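Long-range contacts in lipocalin (Argas monolakensis, PDB 3BRN), which probably binds biogenic amines and holds serotonin inside a lipocalin beta barrel: residues 25-30 with 43-48; 32-37 with 112-117; 56-61 with 73-78; 79-84 with 92-97. All blocks are in the same frame, centred on the assembly; numbering follows the deposited sequence.

Four contacts of one antiparallel barrel show how chemistry follows place in a lipocalin. All four are partly buried. Interactions 1, 3 and 4 turn buried, mostly apolar side chains to the ligand side and touch the serotonin; interaction 2 lies at the end of a strand, without direct ligand contact, and relies on threonine hydroxyls, an amide, a salt bridge and a water. Strand 26-32 serves interactions 1 and 2, which meet where Arg30 N approaches Leu117 O. Interaction 3 is joined to interaction 1 through Leu44 N and Thr59 O, and to interaction 4 through Thr76 N and Glu83 O. Interaction 4 has a mostly apolar face to the ligand and a charged, hydroxyl-bearing face outside.

Interaction 1: 25-30 with 43-48; sequences GGYYLR and VLVPQN. With SRO (serotonin), chain C.
Tyr27 and Val43 face each other across a hydrogen-bonded antiparallel pair and send their side chains to the same side, toward the bound serotonin. The contact between them is made low on the side chains, where Tyr27 CB lies 4.0 Å from Val43 CG2. With CG anti to the carbonyl carbon (chi1 -74°), the Tyr27 ring comes beside Val45 and turns one face to the ligand: the serotonin amine NZ sits over its centre, 3.4 Å above the plane, a position in which the ring's pi electrons would probably favour a protonated amine. Val43 meets the other part of the ligand, its CG2 branch approaching SRO CE3 at 3.7 Å. At the edge of the tyrosine ring, near its plane, Val45 CG1 comes to within 4.1 Å of Tyr27 CE2. Both methyls of Val45 lie near the Gly25 carbonyl oxygen, which accepts from Val45 N at 3.1 Å. The strands are drawn together by a reciprocal pair, Tyr27 N to Val43 O at 2.9 Å and Val43 N to Tyr27 O at 3.0 Å. Tyr27 and Val43, on the hairpin of strands 26-32 and 42-44, and Trp118 from strand 115-120 line the serotonin pocket of the lipocalin barrel.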
loop_
_atom_site.group_PDB
_atom_site.type_symbol
_atom_site.label_atom_id
_atom_site.label_comp_id
_atom_site.label_asym_id
_atom_site.label_seq_id
_atom_site.Cartn_x
_atom_site.Cartn_y
_atom_site.Cartn_z
ATOM N N GLY A 25 -0.162 5.506 -11.834
ATOM C CA GLY A 25 -1.322 5.376 -10.949
ATOM C C GLY A 25 -1.018 5.407 -9.459
ATOM O O GLY A 25 -0.247 6.259 -8.970
ATOM N N GLY A 26 -1.688 4.521 -8.724
ATOM C CA GLY A 26 -1.552 4.470 -7.275
ATOM C C GLY A 26 -2.164 3.224 -6.676
ATOM O O GLY A 26 -2.595 2.330 -7.403
ATOM N N TYR A 27 -2.154 3.164 -5.343
ATOM C CA TYR A 27 -2.569 1.985 -4.588
ATOM C C TYR A 27 -3.618 2.352 -3.533
ATOM O O TYR A 27 -3.445 3.317 -2.781
ATOM C CB TYR A 27 -1.353 1.337 -3.903
ATOM C CG TYR A 27 -0.429 0.595 -4.846
ATOM C CD1 TYR A 27 -0.429 -0.792 -4.907
ATOM C CD2 TYR A 27 0.511 1.283 -5.600
ATOM C CE1 TYR A 27 0.422 -1.475 -5.778
ATOM C CE2 TYR A 27 1.366 0.627 -6.445
ATOM C CZ TYR A 27 1.338 -0.747 -6.516
ATOM O OH TYR A 27 2.158 -1.370 -7.420
ATOM N N TYR A 28 -4.709 1.586 -3.495
ATOM C CA TYR A 28 -5.693 1.716 -2.440
ATOM C C TYR A 28 -5.290 0.791 -1.317
ATOM O O TYR A 28 -4.869 -0.329 -1.590
ATOM C CB TYR A 28 -7.062 1.246 -2.913
ATOM C CG TYR A 28 -7.749 2.184 -3.862
ATOM C CD1 TYR A 28 -7.685 1.977 -5.229
ATOM C CD2 TYR A 28 -8.491 3.264 -3.392
ATOM C CE1 TYR A 28 -8.402 2.767 -6.099
ATOM C CE2 TYR A 28 -9.157 4.106 -4.269
ATOM C CZ TYR A 28 -9.107 3.845 -5.616
ATOM O OH TYR A 28 -9.809 4.629 -6.505
ATOM N N LEU A 29 -5.596 1.182 -0.080
ATOM C CA LEU A 29 -5.438 0.250 1.036
ATOM C C LEU A 29 -6.699 -0.602 0.999
ATOM O O LEU A 29 -7.786 -0.078 1.190
ATOM C CB LEU A 29 -5.325 0.981 2.372
ATOM C CG LEU A 29 -5.356 0.106 3.647
ATOM C CD1 LEU A 29 -4.212 -0.891 3.580
ATOM C CD2 LEU A 29 -5.143 1.022 4.846
ATOM N N ARG A 30 -6.558 -1.845 0.524
ATOM C CA ARG A 30 -7.691 -2.731 0.280
ATOM C C ARG A 30 -8.190 -3.426 1.547
ATOM O O ARG A 30 -9.399 -3.530 1.772
ATOM C CB ARG A 30 -7.338 -3.758 -0.807
ATOM C CG ARG A 30 -8.421 -4.800 -1.117
ATOM C CD ARG A 30 -9.747 -4.170 -1.588
ATOM N NE ARG A 30 -10.778 -5.189 -1.777
ATOM C CZ ARG A 30 -11.449 -5.779 -0.788
ATOM N NH1 ARG A 30 -11.235 -5.436 0.476
ATOM N NH2 ARG A 30 -12.348 -6.707 -1.062
ATOM N N VAL A 43 -2.373 5.856 -1.717
ATOM C CA VAL A 43 -1.151 6.582 -2.004
ATOM C C VAL A 43 -1.050 6.628 -3.516
ATOM O O VAL A 43 -1.613 5.772 -4.192
ATOM C CB VAL A 43 0.114 5.858 -1.449
ATOM C CG1 VAL A 43 0.125 5.871 0.062
ATOM C CG2 VAL A 43 0.238 4.422 -2.008
ATOM N N LEU A 44 -0.396 7.666 -4.041
ATOM C CA LEU A 44 -0.047 7.707 -5.454
ATOM C C LEU A 44 1.430 7.349 -5.569
ATOM O O LEU A 44 2.224 7.737 -4.707
ATOM C CB LEU A 44 -0.263 9.121 -6.022
ATOM C CG LEU A 44 -1.705 9.612 -6.214
ATOM C CD1 LEU A 44 -1.712 10.943 -6.988
ATOM C CD2 LEU A 44 -2.516 8.584 -6.971
ATOM N N VAL A 45 1.807 6.627 -6.625
ATOM C CA VAL A 45 3.230 6.378 -6.886
ATOM C C VAL A 45 3.955 7.727 -7.110
ATOM O O VAL A 45 3.337 8.686 -7.578
ATOM C CB VAL A 45 3.448 5.408 -8.082
ATOM C CG1 VAL A 45 2.520 4.206 -7.981
ATOM C CG2 VAL A 45 3.292 6.133 -9.424
ATOM N N PRO A 46 5.190 7.866 -6.590
ATOM C CA PRO A 46 5.848 9.176 -6.640
ATOM C C PRO A 46 5.970 9.662 -8.075
ATOM O O PRO A 46 5.935 8.853 -9.011
ATOM C CB PRO A 46 7.234 8.897 -6.049
ATOM C CG PRO A 46 7.036 7.685 -5.216
ATOM C CD PRO A 46 6.048 6.855 -5.954
ATOM N N GLN A 47 6.066 10.972 -8.257
ATOM C CA GLN A 47 6.039 11.532 -9.600
ATOM C C GLN A 47 7.290 11.166 -10.409
ATOM O O GLN A 47 7.257 11.078 -11.644
ATOM C CB GLN A 47 5.827 13.043 -9.546
ATOM C CG GLN A 47 5.195 13.603 -10.805
ATOM C CD GLN A 47 4.353 14.830 -10.531
ATOM O OE1 GLN A 47 4.671 15.632 -9.650
ATOM N NE2 GLN A 47 3.259 14.974 -11.275
ATOM N N ASN A 48 8.366 10.866 -9.696
ATOM C CA ASN A 48 9.615 10.466 -10.329
ATOM C C ASN A 48 10.122 9.124 -9.801
ATOM O O ASN A 48 9.864 8.756 -8.652
ATOM C CB ASN A 48 10.670 11.554 -10.139
ATOM C CG ASN A 48 10.622 12.168 -8.760
ATOM O OD1 ASN A 48 9.633 12.021 -8.034
ATOM N ND2 ASN A 48 11.682 12.879 -8.393
HETATM O OH SRO C . 4.639 5.756 -0.948
HETATM C CZ3 SRO C . 4.135 4.777 -0.127
HETATM C CH2 SRO C . 4.208 4.993 1.247
HETATM C CZ2 SRO C . 3.608 4.095 2.133
HETATM C CE2 SRO C . 3.014 2.969 1.584
HETATM N NE1 SRO C . 2.401 1.873 2.100
HETATM C CD1 SRO C . 1.978 1.078 1.089
HETATM C CG SRO C . 2.358 1.659 -0.122
HETATM C CD2 SRO C . 3.026 2.837 0.206
HETATM C CE3 SRO C . 3.567 3.711 -0.605
HETATM C CB SRO C . 2.123 1.082 -1.496
HETATM C CA SRO C . 3.462 0.690 -2.150
HETATM N NZ SRO C . 3.206 0.294 -3.539
#

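Interaction 2: 32-37 with 112-117; sequences TTKPGT and DGNYEL
Thr33 and Asn114 each place a polar branch between their own backbone N and carbonyl carbon (chi1 59° and 62°), and this turns the Thr33 hydroxyl to the backbone of segment 112-117 and the Asn114 amide to segment 32-37. Thr33 OG1 accepts a 2.8 Å hydrogen bond from Tyr115 N, while Thr33 N donates to Tyr115 O at 3.0 Å, so one threonine engages both polar backbone atoms of the tyrosine. The Thr32 hydroxyl, swung anti to its own nitrogen, receives the N-H of Lys34 two residues on, closing an ST turn. A water 2.6 Å from Thr32 OG1 continues to Glu116, donating to OE2. That same carboxylate oxygen is met on its anti side by Asn114 ND2, 3.1 Å away and with the acceptor close to the amide plane; two donors thus grip Glu116 OE2, while Trp118 NE1 bonds to OE1. The aliphatic start of Lys34 lies against the asparagine, CB to Asn114 CG being 3.8 Å. Its extended chain then carries NZ to a salt bridge of 3.2 Å with Asp112 OD2, approached from above the carboxylate plane. Thr33 also packs on Ala140 of helix 131-140. The arrangement is an antiparallel strand pairing that gives way to an ST turn, at the end of neighbouring strands of a lipocalin barrel.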
loop_
_atom_site.group_PDB
_atom_site.type_symbol
_atom_site.label_atom_id
_atom_site.label_comp_id
_atom_site.label_asym_id
_atom_site.label_seq_id
_atom_site.Cartn_x
_atom_site.Cartn_y
_atom_site.Cartn_z
ATOM N N THR A 32 -6.963 -4.322 5.879
ATOM C CA THR A 32 -5.998 -4.135 6.969
ATOM C C THR A 32 -6.478 -4.852 8.232
ATOM O O THR A 32 -7.674 -5.119 8.384
ATOM C CB THR A 32 -5.728 -2.616 7.246
ATOM O OG1 THR A 32 -4.814 -2.471 8.339
ATOM C CG2 THR A 32 -7.023 -1.867 7.584
ATOM N N THR A 33 -5.538 -5.261 9.087
ATOM C CA THR A 33 -5.895 -5.787 10.403
ATOM C C THR A 33 -5.991 -4.665 11.437
ATOM O O THR A 33 -6.208 -4.926 12.616
ATOM C CB THR A 33 -4.894 -6.866 10.899
ATOM O OG1 THR A 33 -3.576 -6.302 10.958
ATOM C CG2 THR A 33 -4.897 -8.085 9.934
ATOM N N LYS A 34 -5.741 -3.425 11.026
ATOM C CA LYS A 34 -5.935 -2.314 11.956
ATOM C C LYS A 34 -7.338 -1.723 11.753
ATOM O O LYS A 34 -7.699 -1.360 10.628
ATOM C CB LYS A 34 -4.871 -1.230 11.729
ATOM C CG LYS A 34 -5.135 0.086 12.461
ATOM C CD LYS A 34 -3.969 1.048 12.289
ATOM C CE LYS A 34 -4.373 2.492 12.592
ATOM N NZ LYS A 34 -3.265 3.455 12.287
ATOM N N PRO A 35 -8.117 -1.600 12.839
ATOM C CA PRO A 35 -9.449 -1.008 12.758
ATOM C C PRO A 35 -9.407 0.524 12.769
ATOM O O PRO A 35 -8.393 1.120 13.145
ATOM C CB PRO A 35 -10.129 -1.528 14.030
ATOM C CG PRO A 35 -9.007 -1.632 15.012
ATOM C CD PRO A 35 -7.780 -2.014 14.212
ATOM N N GLY A 36 -10.450 1.141 12.218
ATOM C CA GLY A 36 -10.613 2.589 12.275
ATOM C C GLY A 36 -9.889 3.383 11.205
ATOM O O GLY A 36 -9.772 4.604 11.313
ATOM N N THR A 37 -9.414 2.720 10.157
ATOM C CA THR A 37 -8.712 3.456 9.106
ATOM C C THR A 37 -9.682 4.169 8.143
ATOM O O THR A 37 -10.789 3.687 7.894
ATOM C CB THR A 37 -7.648 2.587 8.370
ATOM O OG1 THR A 37 -8.286 1.534 7.641
ATOM C CG2 THR A 37 -6.709 1.959 9.386
ATOM N N ASP A 112 2.297 0.378 12.873
ATOM C CA ASP A 112 1.715 -0.067 14.143
ATOM C C ASP A 112 1.818 -1.572 14.384
ATOM O O ASP A 112 1.421 -2.058 15.446
ATOM C CB ASP A 112 0.242 0.347 14.227
ATOM C CG ASP A 112 0.060 1.860 14.359
ATOM O OD1 ASP A 112 1.073 2.602 14.406
ATOM O OD2 ASP A 112 -1.107 2.311 14.388
ATOM N N GLY A 113 2.324 -2.307 13.395
ATOM C CA GLY A 113 2.484 -3.762 13.491
ATOM C C GLY A 113 1.360 -4.542 12.833
ATOM O O GLY A 113 1.357 -5.767 12.817
ATOM N N ASN A 114 0.379 -3.847 12.335
ATOM C CA ASN A 114 -0.717 -4.436 11.623
ATOM C C ASN A 114 -0.327 -4.928 10.222
ATOM O O ASN A 114 0.668 -4.539 9.718
ATOM C CB ASN A 114 -1.809 -3.403 11.521
ATOM C CG ASN A 114 -1.380 -2.203 10.756
ATOM O OD1 ASN A 114 -0.567 -1.446 11.193
ATOM N ND2 ASN A 114 -1.877 -2.080 9.586
ATOM N N TYR A 115 -1.138 -5.789 9.635
ATOM C CA TYR A 115 -0.934 -6.210 8.281
ATOM C C TYR A 115 -1.839 -5.520 7.289
ATOM O O TYR A 115 -2.931 -5.212 7.600
ATOM C CB TYR A 115 -1.020 -7.731 8.153
ATOM C CG TYR A 115 -0.042 -8.416 9.044
ATOM C CD1 TYR A 115 1.276 -8.388 8.755
ATOM C CD2 TYR A 115 -0.438 -9.012 10.211
ATOM C CE1 TYR A 115 2.168 -8.960 9.560
ATOM C CE2 TYR A 115 0.461 -9.597 11.037
ATOM C CZ TYR A 115 1.766 -9.567 10.708
ATOM O OH TYR A 115 2.718 -10.104 11.467
ATOM N N GLU A 116 -1.362 -5.358 6.070
ATOM C CA GLU A 116 -2.044 -4.526 5.079
ATOM C C GLU A 116 -1.950 -5.135 3.697
ATOM O O GLU A 116 -0.876 -5.569 3.274
ATOM C CB GLU A 116 -1.398 -3.138 5.030
ATOM C CG GLU A 116 -1.525 -2.366 6.349
ATOM C CD GLU A 116 -0.832 -1.013 6.308
ATOM O OE1 GLU A 116 -0.048 -0.769 5.358
ATOM O OE2 GLU A 116 -0.994 -0.237 7.277
ATOM N N LEU A 117 -3.040 -5.040 2.953
ATOM C CA LEU A 117 -3.011 -5.383 1.543
ATOM C C LEU A 117 -3.281 -4.108 0.757
ATOM O O LEU A 117 -4.342 -3.510 0.898
ATOM C CB LEU A 117 -4.096 -6.424 1.242
ATOM C CG LEU A 117 -4.347 -6.767 -0.230
ATOM C CD1 LEU A 117 -3.127 -7.408 -0.861
ATOM C CD2 LEU A 117 -5.557 -7.695 -0.337
HETATM O O HOH W 1 -3.727 -0.087 8.096
#

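Interaction 3: 56-61 with 73-78; sequences TSFTYG and ATVTVN. With SRO (serotonin), chain C.
Thr56 O accepts a 2.9 Å hydrogen bond from Val75 N and also has a CA-H...O contact from Thr74, its CA lying 3.3 Å away. Two groups of segment 73-78 therefore meet this one carbonyl. Thr74 CG2 comes up beside it as well. The bond is returned by Thr56 N, which donates to Val75 O. Two residues along, Phe58 and Ala73 make a second reciprocal pair, Phe58 N to Ala73 O at 3.0 Å and Ala73 N to Phe58 O at 3.1 Å. Between these hydrogen-bonded pairs stands the non-hydrogen-bonded pair of Ser57 and Thr74, both turned to the outer side. This is a beta hairpin of the lipocalin barrel, twisted enough that the N-to-C directions of its two segments make an angle of 123°; the inner side lines the serotonin pocket. There, with CG between backbone N and carbonyl carbon (chi1 72°), the Phe58 ring swings over segment 73-78 and sets CD1 3.6 Å from Val75 CB, the two side chains crossing at about a right angle, while Thr74 O lies at the ring's edge. Over one face, offset toward the rim, is the serotonin hydroxyl, OH standing 3.5 Å above the ring plane. Val43 and Val84, from the strands to either side of the hairpin, also pack on the phenylalanine. Its ring touches the methyl of Ala73 too. A second aromatic ring reaches that methyl, Tyr60 CE1 lying 3.9 Å from Ala73 CB. Farther along, Thr56 CG2 and Val75 CG1 lie side by side, 3.6 Å apart.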
loop_
_atom_site.group_PDB
_atom_site.type_symbol
_atom_site.label_atom_id
_atom_site.label_comp_id
_atom_site.label_asym_id
_atom_site.label_seq_id
_atom_site.Cartn_x
_atom_site.Cartn_y
_atom_site.Cartn_z
ATOM N N THR A 56 11.778 10.959 -1.379
ATOM C CA THR A 56 10.997 11.681 -2.376
ATOM C C THR A 56 9.643 12.035 -1.789
ATOM O O THR A 56 9.277 11.529 -0.731
ATOM C CB THR A 56 10.790 10.833 -3.653
ATOM O OG1 THR A 56 10.485 11.685 -4.765
ATOM C CG2 THR A 56 9.652 9.835 -3.453
ATOM N N SER A 57 8.962 12.995 -2.407
ATOM C CA SER A 57 7.606 13.354 -1.998
ATOM C C SER A 57 6.633 12.387 -2.633
ATOM O O SER A 57 6.873 11.891 -3.733
ATOM C CB SER A 57 7.254 14.771 -2.485
ATOM O OG SER A 57 8.110 15.749 -1.934
ATOM N N PHE A 58 5.496 12.166 -1.973
ATOM C CA PHE A 58 4.425 11.396 -2.578
ATOM C C PHE A 58 3.104 11.906 -2.052
ATOM O O PHE A 58 3.056 12.559 -1.009
ATOM C CB PHE A 58 4.573 9.894 -2.294
ATOM C CG PHE A 58 4.274 9.512 -0.874
ATOM C CD1 PHE A 58 5.192 9.761 0.129
ATOM C CD2 PHE A 58 3.074 8.901 -0.542
ATOM C CE1 PHE A 58 4.899 9.475 1.434
ATOM C CE2 PHE A 58 2.778 8.592 0.759
ATOM C CZ PHE A 58 3.705 8.851 1.756
ATOM N N THR A 59 2.067 11.735 -2.855
ATOM C CA THR A 59 0.720 12.152 -2.479
ATOM C C THR A 59 -0.031 10.975 -1.867
ATOM O O THR A 59 0.153 9.827 -2.278
ATOM C CB THR A 59 -0.051 12.671 -3.698
ATOM O OG1 THR A 59 0.691 13.734 -4.318
ATOM C CG2 THR A 59 -1.449 13.179 -3.300
ATOM N N TYR A 60 -0.830 11.268 -0.849
ATOM C CA TYR A 60 -1.674 10.275 -0.208
ATOM C C TYR A 60 -2.975 10.940 0.199
ATOM O O TYR A 60 -3.105 12.176 0.150
ATOM C CB TYR A 60 -0.981 9.673 1.009
ATOM C CG TYR A 60 -0.903 10.597 2.195
ATOM C CD1 TYR A 60 0.137 11.505 2.319
ATOM C CD2 TYR A 60 -1.846 10.527 3.225
ATOM C CE1 TYR A 60 0.211 12.362 3.399
ATOM C CE2 TYR A 60 -1.767 11.371 4.322
ATOM C CZ TYR A 60 -0.733 12.293 4.398
ATOM O OH TYR A 60 -0.610 13.124 5.496
ATOM N N GLY A 61 -3.993 10.132 0.435
ATOM C CA GLY A 61 -5.292 10.699 0.716
ATOM C C GLY A 61 -6.330 9.692 1.117
ATOM O O GLY A 61 -6.024 8.575 1.531
ATOM N N ALA A 73 3.658 13.810 1.761
ATOM C CA ALA A 73 4.622 13.451 2.776
ATOM C C ALA A 73 5.885 12.952 2.075
ATOM O O ALA A 73 5.982 12.986 0.844
ATOM C CB ALA A 73 4.056 12.380 3.688
ATOM N N THR A 74 6.878 12.589 2.867
ATOM C CA THR A 74 8.130 12.087 2.336
ATOM C C THR A 74 8.202 10.587 2.570
ATOM O O THR A 74 7.707 10.087 3.577
ATOM C CB THR A 74 9.307 12.762 3.030
ATOM O OG1 THR A 74 9.220 14.170 2.808
ATOM C CG2 THR A 74 10.675 12.227 2.493
ATOM N N VAL A 75 8.762 9.873 1.598
ATOM C CA VAL A 75 9.008 8.442 1.716
ATOM C C VAL A 75 10.466 8.165 1.319
ATOM O O VAL A 75 10.958 8.709 0.330
ATOM C CB VAL A 75 8.056 7.656 0.791
ATOM C CG1 VAL A 75 8.397 7.934 -0.678
ATOM C CG2 VAL A 75 8.095 6.146 1.118
ATOM N N THR A 76 11.169 7.408 2.155
ATOM C CA THR A 76 12.547 6.996 1.895
ATOM C C THR A 76 12.594 5.477 1.888
ATOM O O THR A 76 11.978 4.828 2.734
ATOM C CB THR A 76 13.497 7.491 3.011
ATOM O OG1 THR A 76 13.210 8.866 3.300
ATOM C CG2 THR A 76 14.965 7.365 2.569
ATOM N N VAL A 77 13.265 4.919 0.887
ATOM C CA VAL A 77 13.279 3.475 0.666
ATOM C C VAL A 77 14.660 2.853 0.850
ATOM O O VAL A 77 15.633 3.298 0.244
ATOM C CB VAL A 77 12.722 3.123 -0.733
ATOM C CG1 VAL A 77 11.199 3.352 -0.777
ATOM C CG2 VAL A 77 13.392 3.962 -1.790
ATOM N N ASN A 78 14.730 1.827 1.698
ATOM C CA ASN A 78 15.951 1.044 1.912
ATOM C C ASN A 78 15.619 -0.443 2.139
ATOM O O ASN A 78 14.855 -0.770 3.034
ATOM C CB ASN A 78 16.729 1.591 3.123
ATOM C CG ASN A 78 17.174 3.044 2.937
ATOM O OD1 ASN A 78 18.301 3.239 2.257
ATOM N ND2 ASN A 78 16.551 3.966 3.463
HETATM O OH SRO C . 4.639 5.756 -0.948
HETATM C CZ3 SRO C . 4.135 4.777 -0.127
HETATM C CH2 SRO C . 4.208 4.993 1.247
HETATM C CZ2 SRO C . 3.608 4.095 2.133
HETATM C CE2 SRO C . 3.014 2.969 1.584
HETATM N NE1 SRO C . 2.401 1.873 2.100
HETATM C CD1 SRO C . 1.978 1.078 1.089
HETATM C CG SRO C . 2.358 1.659 -0.122
HETATM C CD2 SRO C . 3.026 2.837 0.206
HETATM C CE3 SRO C . 3.567 3.711 -0.605
HETATM C CB SRO C . 2.123 1.082 -1.496
HETATM C CA SRO C . 3.462 0.690 -2.150
HETATM N NZ SRO C . 3.206 0.294 -3.539
#

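Interaction 4: 79-84 with 92-97; sequences GDKIEV and SGTTTV. With SRO (serotonin), chain C.
Ile82, facing Thr95 across two antiparallel neighbouring strands of the lipocalin barrel, points into the serotonin pocket. Its CB rests against Thr95, 3.6 Å from the carbonyl O and a little farther from CB. From there the side chain divides. CG2, anti to the backbone N, goes to the ligand and comes over a face of the indole, with SRO CH2 3.7 Å away. CG1 takes the other course, passing near Val97 CG2, and the terminal CD1 ends 3.8 Å from that same methyl. Val84, two residues on and on the same inner side, brings its CG2 to SRO CH2 too, but reaches it at the rim, near the ring plane; Met108 and Val19 pack on Ile82 from neighbouring elements. The backbone beneath is tightly bonded: Ile82 N to Thr95 O and Thr95 N to Ile82 O are both 2.7 Å. Gly93, at a positive phi of 112°, still exchanges both backbone bonds with Val84. The outer side is polar. Lys81, bent at chi2 (-60°), lies alongside Thr96 and gives its NZ proton to Thr96 OG1 at 2.8 Å. At the far end a water lies unusually close to both Asp80 OD2 and Val97 O, and Val97 N donates to Asp80 O at 2.9 Å.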
loop_
_atom_site.group_PDB
_atom_site.type_symbol
_atom_site.label_atom_id
_atom_site.label_comp_id
_atom_site.label_asym_id
_atom_site.label_seq_id
_atom_site.Cartn_x
_atom_site.Cartn_y
_atom_site.Cartn_z
ATOM N N GLY A 79 16.260 -1.340 1.396
ATOM C CA GLY A 79 15.973 -2.774 1.553
ATOM C C GLY A 79 14.472 -2.960 1.437
ATOM O O GLY A 79 13.843 -2.302 0.625
ATOM N N ASP A 80 13.875 -3.673 2.384
ATOM C CA ASP A 80 12.424 -3.844 2.393
ATOM C C ASP A 80 11.659 -2.813 3.219
ATOM O O ASP A 80 10.468 -2.994 3.487
ATOM C CB ASP A 80 12.044 -5.271 2.828
ATOM C CG ASP A 80 12.482 -5.590 4.252
ATOM O OD1 ASP A 80 13.166 -4.748 4.868
ATOM O OD2 ASP A 80 12.175 -6.702 4.745
ATOM N N LYS A 81 12.302 -1.693 3.535
ATOM C CA LYS A 81 11.673 -0.664 4.368
ATOM C C LYS A 81 11.164 0.550 3.589
ATOM O O LYS A 81 11.898 1.158 2.810
ATOM C CB LYS A 81 12.630 -0.183 5.461
ATOM C CG LYS A 81 13.153 -1.279 6.360
ATOM C CD LYS A 81 12.024 -1.979 7.082
ATOM C CE LYS A 81 12.567 -3.217 7.806
ATOM N NZ LYS A 81 11.576 -3.722 8.796
ATOM N N ILE A 82 9.896 0.883 3.811
ATOM C CA ILE A 82 9.305 2.135 3.335
ATOM C C ILE A 82 9.115 3.025 4.556
ATOM O O ILE A 82 8.355 2.688 5.469
ATOM C CB ILE A 82 7.924 1.909 2.667
ATOM C CG1 ILE A 82 8.072 1.051 1.403
ATOM C CG2 ILE A 82 7.244 3.257 2.313
ATOM C CD1 ILE A 82 6.738 0.557 0.845
ATOM N N GLU A 83 9.941 4.062 4.650
ATOM C CA GLU A 83 9.929 4.944 5.814
ATOM C C GLU A 83 9.240 6.251 5.482
ATOM O O GLU A 83 9.671 6.977 4.588
ATOM C CB GLU A 83 11.356 5.218 6.291
ATOM C CG GLU A 83 11.420 6.160 7.486
ATOM C CD GLU A 83 10.829 5.549 8.746
ATOM O OE1 GLU A 83 11.014 4.334 8.957
ATOM O OE2 GLU A 83 10.212 6.291 9.539
ATOM N N VAL A 84 8.135 6.527 6.171
ATOM C CA VAL A 84 7.322 7.683 5.865
ATOM C C VAL A 84 7.458 8.735 6.968
ATOM O O VAL A 84 7.562 8.389 8.153
ATOM C CB VAL A 84 5.828 7.312 5.668
ATOM C CG1 VAL A 84 4.968 8.563 5.669
ATOM C CG2 VAL A 84 5.639 6.548 4.374
ATOM N N SER A 92 2.790 7.621 8.907
ATOM C CA SER A 92 4.174 7.916 9.288
ATOM C C SER A 92 4.827 6.774 10.048
ATOM O O SER A 92 4.172 6.047 10.794
ATOM C CB SER A 92 4.271 9.227 10.081
ATOM O OG SER A 92 3.885 10.327 9.268
ATOM N N GLY A 93 6.118 6.572 9.804
ATOM C CA GLY A 93 6.838 5.488 10.435
ATOM C C GLY A 93 7.246 4.431 9.419
ATOM O O GLY A 93 7.094 4.626 8.209
ATOM N N THR A 94 7.630 3.265 9.915
ATOM C CA THR A 94 8.238 2.253 9.060
ATOM C C THR A 94 7.244 1.192 8.575
ATOM O O THR A 94 6.664 0.450 9.361
ATOM C CB THR A 94 9.424 1.580 9.768
ATOM O OG1 THR A 94 10.299 2.593 10.279
ATOM C CG2 THR A 94 10.202 0.689 8.798
ATOM N N THR A 95 7.050 1.139 7.267
ATOM C CA THR A 95 6.265 0.076 6.655
ATOM C C THR A 95 7.232 -0.939 6.028
ATOM O O THR A 95 8.175 -0.554 5.344
ATOM C CB THR A 95 5.376 0.676 5.563
ATOM O OG1 THR A 95 4.336 1.454 6.164
ATOM C CG2 THR A 95 4.776 -0.413 4.682
ATOM N N THR A 96 6.997 -2.234 6.248
ATOM C CA THR A 96 7.876 -3.268 5.707
ATOM C C THR A 96 7.140 -4.027 4.603
ATOM O O THR A 96 6.021 -4.482 4.802
ATOM C CB THR A 96 8.308 -4.294 6.802
ATOM O OG1 THR A 96 8.881 -3.597 7.907
ATOM C CG2 THR A 96 9.335 -5.306 6.263
ATOM N N VAL A 97 7.812 -4.234 3.481
ATOM C CA VAL A 97 7.217 -5.001 2.393
ATOM C C VAL A 97 7.414 -6.496 2.648
ATOM O O VAL A 97 8.538 -6.965 2.650
ATOM C CB VAL A 97 7.812 -4.618 1.037
ATOM C CG1 VAL A 97 7.009 -5.269 -0.085
ATOM C CG2 VAL A 97 7.838 -3.088 0.876
HETATM O OH SRO C . 4.639 5.756 -0.948
HETATM C CZ3 SRO C . 4.135 4.777 -0.127
HETATM C CH2 SRO C . 4.208 4.993 1.247
HETATM C CZ2 SRO C . 3.608 4.095 2.133
HETATM C CE2 SRO C . 3.014 2.969 1.584
HETATM N NE1 SRO C . 2.401 1.873 2.100
HETATM C CD1 SRO C . 1.978 1.078 1.089
HETATM C CG SRO C . 2.358 1.659 -0.122
HETATM C CD2 SRO C . 3.026 2.837 0.206
HETATM C CE3 SRO C . 3.567 3.711 -0.605
HETATM C CB SRO C . 2.123 1.082 -1.496
HETATM C CA SRO C . 3.462 0.690 -2.150
HETATM N NZ SRO C . 3.206 0.294 -3.539
HETATM O O HOH W 2 10.528 -8.236 3.609
#